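Local coordinates for protein plant cysteine oxidase 2 (Arabidopsis thaliana, PDB 7CXZ) that catalyses the iron-dependent oxidation of N-terminal cysteines by dioxygen, marking proteins such as the group VII ethylene response factors for degradation through the N-end rule pathway, at residues 111-125 against 172-186. Sequence-based numbering, arbitrary orientation.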
loop_
_atom_site.group_PDB
_atom_site.type_symbol
_atom_site.label_atom_id
_atom_site.label_comp_id
_atom_site.label_asym_id
_atom_site.label_seq_id
_atom_site.Cartn_x
_atom_site.Cartn_y
_atom_site.Cartn_z
ATOM N N GLU A 111 -6.873 -4.349 9.639
ATOM C CA GLU A 111 -7.624 -5.563 9.302
ATOM C C GLU A 111 -7.486 -5.950 7.839
ATOM O O GLU A 111 -8.304 -6.715 7.330
ATOM C CB GLU A 111 -9.112 -5.417 9.664
ATOM C CG GLU A 111 -9.322 -5.024 11.132
ATOM C CD GLU A 111 -10.783 -4.841 11.452
ATOM O OE1 GLU A 111 -11.169 -3.720 11.831
ATOM O OE2 GLU A 111 -11.547 -5.813 11.294
ATOM N N MET A 112 -6.440 -5.481 7.161
ATOM C CA MET A 112 -6.291 -5.657 5.728
ATOM C C MET A 112 -5.080 -6.513 5.401
ATOM O O MET A 112 -4.055 -6.500 6.122
ATOM C CB MET A 112 -6.166 -4.296 5.035
ATOM C CG MET A 112 -7.445 -3.475 5.155
ATOM S SD MET A 112 -7.201 -1.689 5.111
ATOM C CE MET A 112 -6.752 -1.468 3.368
ATOM N N THR A 113 -5.215 -7.252 4.295
ATOM C CA THR A 113 -4.155 -8.038 3.684
ATOM C C THR A 113 -3.899 -7.418 2.319
ATOM O O THR A 113 -4.839 -7.245 1.545
ATOM C CB THR A 113 -4.580 -9.507 3.571
ATOM O OG1 THR A 113 -4.868 -10.015 4.891
ATOM C CG2 THR A 113 -3.474 -10.353 2.941
ATOM N N VAL A 114 -2.651 -7.039 2.023
ATOM C CA VAL A 114 -2.358 -6.301 0.798
ATOM C C VAL A 114 -1.228 -7.003 0.065
ATOM O O VAL A 114 -0.167 -7.279 0.652
ATOM C CB VAL A 114 -1.977 -4.829 1.060
ATOM C CG1 VAL A 114 -1.648 -4.119 -0.274
ATOM C CG2 VAL A 114 -3.077 -4.108 1.825
ATOM N N PHE A 115 -1.462 -7.312 -1.210
ATOM C CA PHE A 115 -0.469 -7.882 -2.116
ATOM C C PHE A 115 0.027 -6.746 -2.996
ATOM O O PHE A 115 -0.777 -5.967 -3.500
ATOM C CB PHE A 115 -1.084 -8.970 -3.007
ATOM C CG PHE A 115 -1.631 -10.163 -2.274
ATOM C CD1 PHE A 115 -2.764 -10.068 -1.483
ATOM C CD2 PHE A 115 -1.022 -11.411 -2.416
ATOM C CE1 PHE A 115 -3.269 -11.189 -0.817
ATOM C CE2 PHE A 115 -1.518 -12.524 -1.775
ATOM C CZ PHE A 115 -2.631 -12.424 -0.974
ATOM N N SER A 116 1.339 -6.629 -3.173
ATOM C CA SER A 116 1.856 -5.476 -3.898
ATOM C C SER A 116 2.982 -5.890 -4.826
ATOM O O SER A 116 3.915 -6.579 -4.396
ATOM C CB SER A 116 2.352 -4.411 -2.913
ATOM O OG SER A 116 2.776 -3.253 -3.617
ATOM N N LYS A 117 2.947 -5.406 -6.070
ATOM C CA LYS A 117 4.027 -5.697 -7.010
ATOM C C LYS A 117 4.497 -4.430 -7.701
ATOM O O LYS A 117 3.720 -3.780 -8.401
ATOM C CB LYS A 117 3.593 -6.717 -8.050
ATOM C CG LYS A 117 4.766 -7.302 -8.821
ATOM C CD LYS A 117 4.252 -8.145 -9.925
ATOM C CE LYS A 117 5.336 -9.102 -10.459
ATOM N NZ LYS A 117 6.430 -8.313 -11.081
ATOM N N LEU A 118 5.780 -4.121 -7.555
ATOM C CA LEU A 118 6.389 -2.998 -8.261
ATOM C C LEU A 118 6.580 -3.407 -9.712
ATOM O O LEU A 118 7.378 -4.302 -10.012
ATOM C CB LEU A 118 7.716 -2.607 -7.609
ATOM C CG LEU A 118 8.497 -1.474 -8.291
ATOM C CD1 LEU A 118 7.752 -0.159 -8.108
ATOM C CD2 LEU A 118 9.882 -1.394 -7.660
ATOM N N LEU A 119 5.829 -2.759 -10.615
ATOM C CA LEU A 119 5.826 -3.134 -12.023
ATOM C C LEU A 119 7.047 -2.600 -12.765
ATOM O O LEU A 119 7.595 -3.299 -13.632
ATOM C CB LEU A 119 4.540 -2.628 -12.685
ATOM C CG LEU A 119 3.233 -3.185 -12.111
ATOM C CD1 LEU A 119 2.060 -2.388 -12.687
ATOM C CD2 LEU A 119 3.114 -4.655 -12.410
ATOM N N PHE A 120 7.460 -1.363 -12.471
ATOM C CA PHE A 120 8.697 -0.805 -13.022
ATOM C C PHE A 120 9.153 0.311 -12.093
ATOM O O PHE A 120 8.362 0.852 -11.303
ATOM C CB PHE A 120 8.538 -0.331 -14.491
ATOM C CG PHE A 120 7.494 0.739 -14.731
ATOM C CD1 PHE A 120 7.696 2.060 -14.315
ATOM C CD2 PHE A 120 6.345 0.444 -15.454
ATOM C CE1 PHE A 120 6.744 3.042 -14.577
ATOM C CE2 PHE A 120 5.383 1.437 -15.720
ATOM C CZ PHE A 120 5.597 2.727 -15.288
ATOM N N GLY A 121 10.434 0.666 -12.200
ATOM C CA GLY A 121 10.985 1.774 -11.449
ATOM C C GLY A 121 11.802 1.300 -10.261
ATOM O O GLY A 121 11.883 0.107 -9.947
ATOM N N THR A 122 12.415 2.278 -9.600
ATOM C CA THR A 122 13.103 2.086 -8.329
ATOM C C THR A 122 12.306 2.806 -7.256
ATOM O O THR A 122 12.069 4.020 -7.350
ATOM C CB THR A 122 14.535 2.619 -8.366
ATOM O OG1 THR A 122 15.307 1.803 -9.263
ATOM C CG2 THR A 122 15.130 2.549 -6.937
ATOM N N MET A 123 11.883 2.051 -6.251
ATOM C CA MET A 123 11.036 2.532 -5.178
ATOM C C MET A 123 11.718 2.263 -3.848
ATOM O O MET A 123 12.219 1.158 -3.634
ATOM C CB MET A 123 9.698 1.790 -5.208
ATOM C CG MET A 123 8.821 2.118 -4.023
ATOM S SD MET A 123 7.990 3.662 -4.324
ATOM C CE MET A 123 6.869 3.068 -5.598
ATOM N N HIS A 124 11.709 3.241 -2.942
ATOM C CA HIS A 124 12.133 2.962 -1.589
ATOM C C HIS A 124 10.915 2.591 -0.761
ATOM O O HIS A 124 9.880 3.253 -0.839
ATOM C CB HIS A 124 12.846 4.145 -0.947
ATOM C CG HIS A 124 13.240 3.876 0.470
ATOM N ND1 HIS A 124 12.466 4.264 1.543
ATOM C CD2 HIS A 124 14.293 3.194 0.984
ATOM C CE1 HIS A 124 13.041 3.849 2.663
ATOM N NE2 HIS A 124 14.143 3.190 2.349
ATOM N N ILE A 125 11.050 1.541 0.055
ATOM C CA ILE A 125 9.988 1.108 0.958
ATOM C C ILE A 125 10.529 1.063 2.371
ATOM O O ILE A 125 11.572 0.432 2.621
ATOM C CB ILE A 125 9.432 -0.273 0.567
ATOM C CG1 ILE A 125 8.800 -0.196 -0.817
ATOM C CG2 ILE A 125 8.379 -0.716 1.585
ATOM C CD1 ILE A 125 8.383 -1.519 -1.345
ATOM N N PHE A 172 5.984 4.531 0.833
ATOM C CA PHE A 172 6.574 4.288 -0.486
ATOM C C PHE A 172 7.093 5.608 -1.041
ATOM O O PHE A 172 6.336 6.589 -1.110
ATOM C CB PHE A 172 5.542 3.733 -1.483
ATOM C CG PHE A 172 5.254 2.262 -1.365
ATOM C CD1 PHE A 172 4.964 1.672 -0.143
ATOM C CD2 PHE A 172 5.282 1.464 -2.503
ATOM C CE1 PHE A 172 4.680 0.299 -0.059
ATOM C CE2 PHE A 172 5.013 0.102 -2.429
ATOM C CZ PHE A 172 4.709 -0.488 -1.204
ATOM N N THR A 173 8.361 5.642 -1.469
ATOM C CA THR A 173 8.934 6.847 -2.064
ATOM C C THR A 173 9.609 6.468 -3.369
ATOM O O THR A 173 10.591 5.709 -3.366
ATOM C CB THR A 173 9.949 7.498 -1.123
ATOM O OG1 THR A 173 9.371 7.635 0.180
ATOM C CG2 THR A 173 10.359 8.858 -1.628
ATOM N N ALA A 174 9.107 7.019 -4.472
ATOM C CA ALA A 174 9.649 6.701 -5.780
ATOM C C ALA A 174 10.965 7.441 -5.978
ATOM O O ALA A 174 11.038 8.648 -5.730
ATOM C CB ALA A 174 8.658 7.106 -6.877
ATOM N N LYS A 175 11.998 6.732 -6.446
ATOM C CA LYS A 175 13.240 7.389 -6.849
ATOM C C LYS A 175 13.308 7.640 -8.348
ATOM O O LYS A 175 14.043 8.524 -8.797
ATOM C CB LYS A 175 14.445 6.554 -6.402
ATOM C CG LYS A 175 14.617 6.514 -4.870
ATOM C CD LYS A 175 15.914 5.837 -4.473
ATOM C CE LYS A 175 16.123 5.939 -2.979
ATOM N NZ LYS A 175 17.454 6.458 -2.636
ATOM N N THR A 176 12.629 6.819 -9.129
ATOM C CA THR A 176 12.368 7.025 -10.536
ATOM C C THR A 176 10.866 6.872 -10.719
ATOM O O THR A 176 10.140 6.593 -9.763
ATOM C CB THR A 176 13.109 6.006 -11.403
ATOM O OG1 THR A 176 12.535 4.710 -11.188
ATOM C CG2 THR A 176 14.601 5.969 -11.043
ATOM N N ALA A 177 10.399 7.037 -11.951
ATOM C CA ALA A 177 8.999 6.754 -12.238
ATOM C C ALA A 177 8.674 5.313 -11.855
ATOM O O ALA A 177 9.373 4.373 -12.256
ATOM C CB ALA A 177 8.720 6.976 -13.719
ATOM N N CYS A 178 7.596 5.132 -11.088
ATOM C CA CYS A 178 7.231 3.809 -10.601
ATOM C C CYS A 178 5.756 3.557 -10.852
ATOM O O CYS A 178 4.935 4.460 -10.709
ATOM C CB CYS A 178 7.469 3.704 -9.105
ATOM S SG CYS A 178 9.210 3.583 -8.614
ATOM N N ALA A 179 5.411 2.308 -11.162
ATOM C CA ALA A 179 4.021 1.854 -11.142
ATOM C C ALA A 179 3.911 0.686 -10.177
ATOM O O ALA A 179 4.724 -0.240 -10.243
ATOM C CB ALA A 179 3.562 1.436 -12.547
ATOM N N VAL A 180 2.915 0.718 -9.287
ATOM C CA VAL A 180 2.693 -0.350 -8.307
ATOM C C VAL A 180 1.304 -0.939 -8.503
ATOM O O VAL A 180 0.310 -0.203 -8.480
ATOM C CB VAL A 180 2.826 0.174 -6.869
ATOM C CG1 VAL A 180 2.639 -0.967 -5.877
ATOM C CG2 VAL A 180 4.170 0.842 -6.651
ATOM N N LEU A 181 1.232 -2.258 -8.646
ATOM C CA LEU A 181 -0.034 -2.982 -8.714
ATOM C C LEU A 181 -0.347 -3.492 -7.313
ATOM O O LEU A 181 0.467 -4.213 -6.723
ATOM C CB LEU A 181 0.075 -4.143 -9.693
ATOM C CG LEU A 181 -1.126 -5.075 -9.817
ATOM C CD1 LEU A 181 -2.392 -4.322 -10.221
ATOM C CD2 LEU A 181 -0.826 -6.177 -10.839
ATOM N N ASP A 182 -1.490 -3.082 -6.764
ATOM C CA ASP A 182 -1.904 -3.465 -5.416
ATOM C C ASP A 182 -3.218 -4.227 -5.487
ATOM O O ASP A 182 -4.136 -3.833 -6.221
ATOM C CB ASP A 182 -2.111 -2.239 -4.503
ATOM C CG ASP A 182 -0.802 -1.657 -3.964
ATOM O OD1 ASP A 182 0.177 -2.403 -3.725
ATOM O OD2 ASP A 182 -0.764 -0.423 -3.765
ATOM N N VAL A 183 -3.304 -5.303 -4.714
ATOM C CA VAL A 183 -4.558 -6.001 -4.425
ATOM C C VAL A 183 -4.786 -5.874 -2.927
ATOM O O VAL A 183 -3.959 -6.333 -2.126
ATOM C CB VAL A 183 -4.511 -7.472 -4.850
ATOM C CG1 VAL A 183 -5.825 -8.157 -4.481
ATOM C CG2 VAL A 183 -4.213 -7.587 -6.356
ATOM N N ILE A 184 -5.902 -5.259 -2.556
ATOM C CA ILE A 184 -6.156 -4.793 -1.193
ATOM C C ILE A 184 -7.395 -5.505 -0.690
ATOM O O ILE A 184 -8.482 -5.318 -1.251
ATOM C CB ILE A 184 -6.370 -3.271 -1.180
ATOM C CG1 ILE A 184 -5.173 -2.555 -1.826
ATOM C CG2 ILE A 184 -6.625 -2.768 0.205
ATOM C CD1 ILE A 184 -5.562 -1.310 -2.614
ATOM N N GLY A 185 -7.248 -6.316 0.356
ATOM C CA GLY A 185 -8.381 -7.051 0.867
ATOM C C GLY A 185 -8.574 -6.964 2.368
ATOM O O GLY A 185 -7.756 -7.458 3.146
ATOM N N PRO A 186 -9.676 -6.359 2.813
ATOM C CA PRO A 186 -10.631 -5.561 2.048
ATOM C C PRO A 186 -10.129 -4.143 1.878
ATOM O O PRO A 186 -9.086 -3.787 2.452
ATOM C CB PRO A 186 -11.883 -5.588 2.939
ATOM C CG PRO A 186 -11.333 -5.577 4.314
ATOM C CD PRO A 186 -10.028 -6.396 4.243
HETATM O O HOH W 1 9.835 5.253 1.659
#
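Strands 113-120 and 178-185 pair antiparallel at 152°, from Thr-113 with Gly-185 to Leu-118 with Val-180, and beyond the bend at 119-121 the pairing resumes between 122-125 and 172-174, so the two segments pass together from one sheet of the cupin barrel into the other. Val-114, Ser-116, Leu-118, Val-180, Asp-182 and Ile-184 share the barrel's inner face; Phe-115, Leu-181 and Val-183 lie on the reverse, where helix 42-53 covers Phe-115 and Leu-181. On the inner face Ser-116 OG donates to Asp-182 OD1 at 2.7 Å, meeting the carboxylate oxygen nearly end-on; OG stands anti to the backbone N (chi1 -176°), aiming it across the pair. Ile-125 CG1 sits 4.0 Å above the centroid of the Phe-172 ring, 5° off its normal, a CH-pi contact. Met-123, bent at chi2 and chi3, crosses Phe-172 at about a right angle: its CE reaches the ring edge and touches Cys-178 CB at 3.6 Å, while SD makes an oblique Met-aromatic contact. The same Phe-172 ring packs edge-to-face with iron ligand His-170, tying this cluster to the catalytic metal site. At the bend, Ala-179 CB lies over one face of the Phe-120 ring, offset toward its rim, 3.9 Å from the centroid (CH-pi). Thr-122 O receives Lys-175 N at 2.9 Å and, weakly, Thr-176 N; Thr-122 N donates to Thr-176 OG1 at 2.9 Å, a side-chain hydroxyl. His-124 NE2 is hydrogen-bonded to Asp-149 OD1, and a water donating to His-124 O has its oxygen 2.8 Å from both His-124 ND1 and Thr-173 OG1.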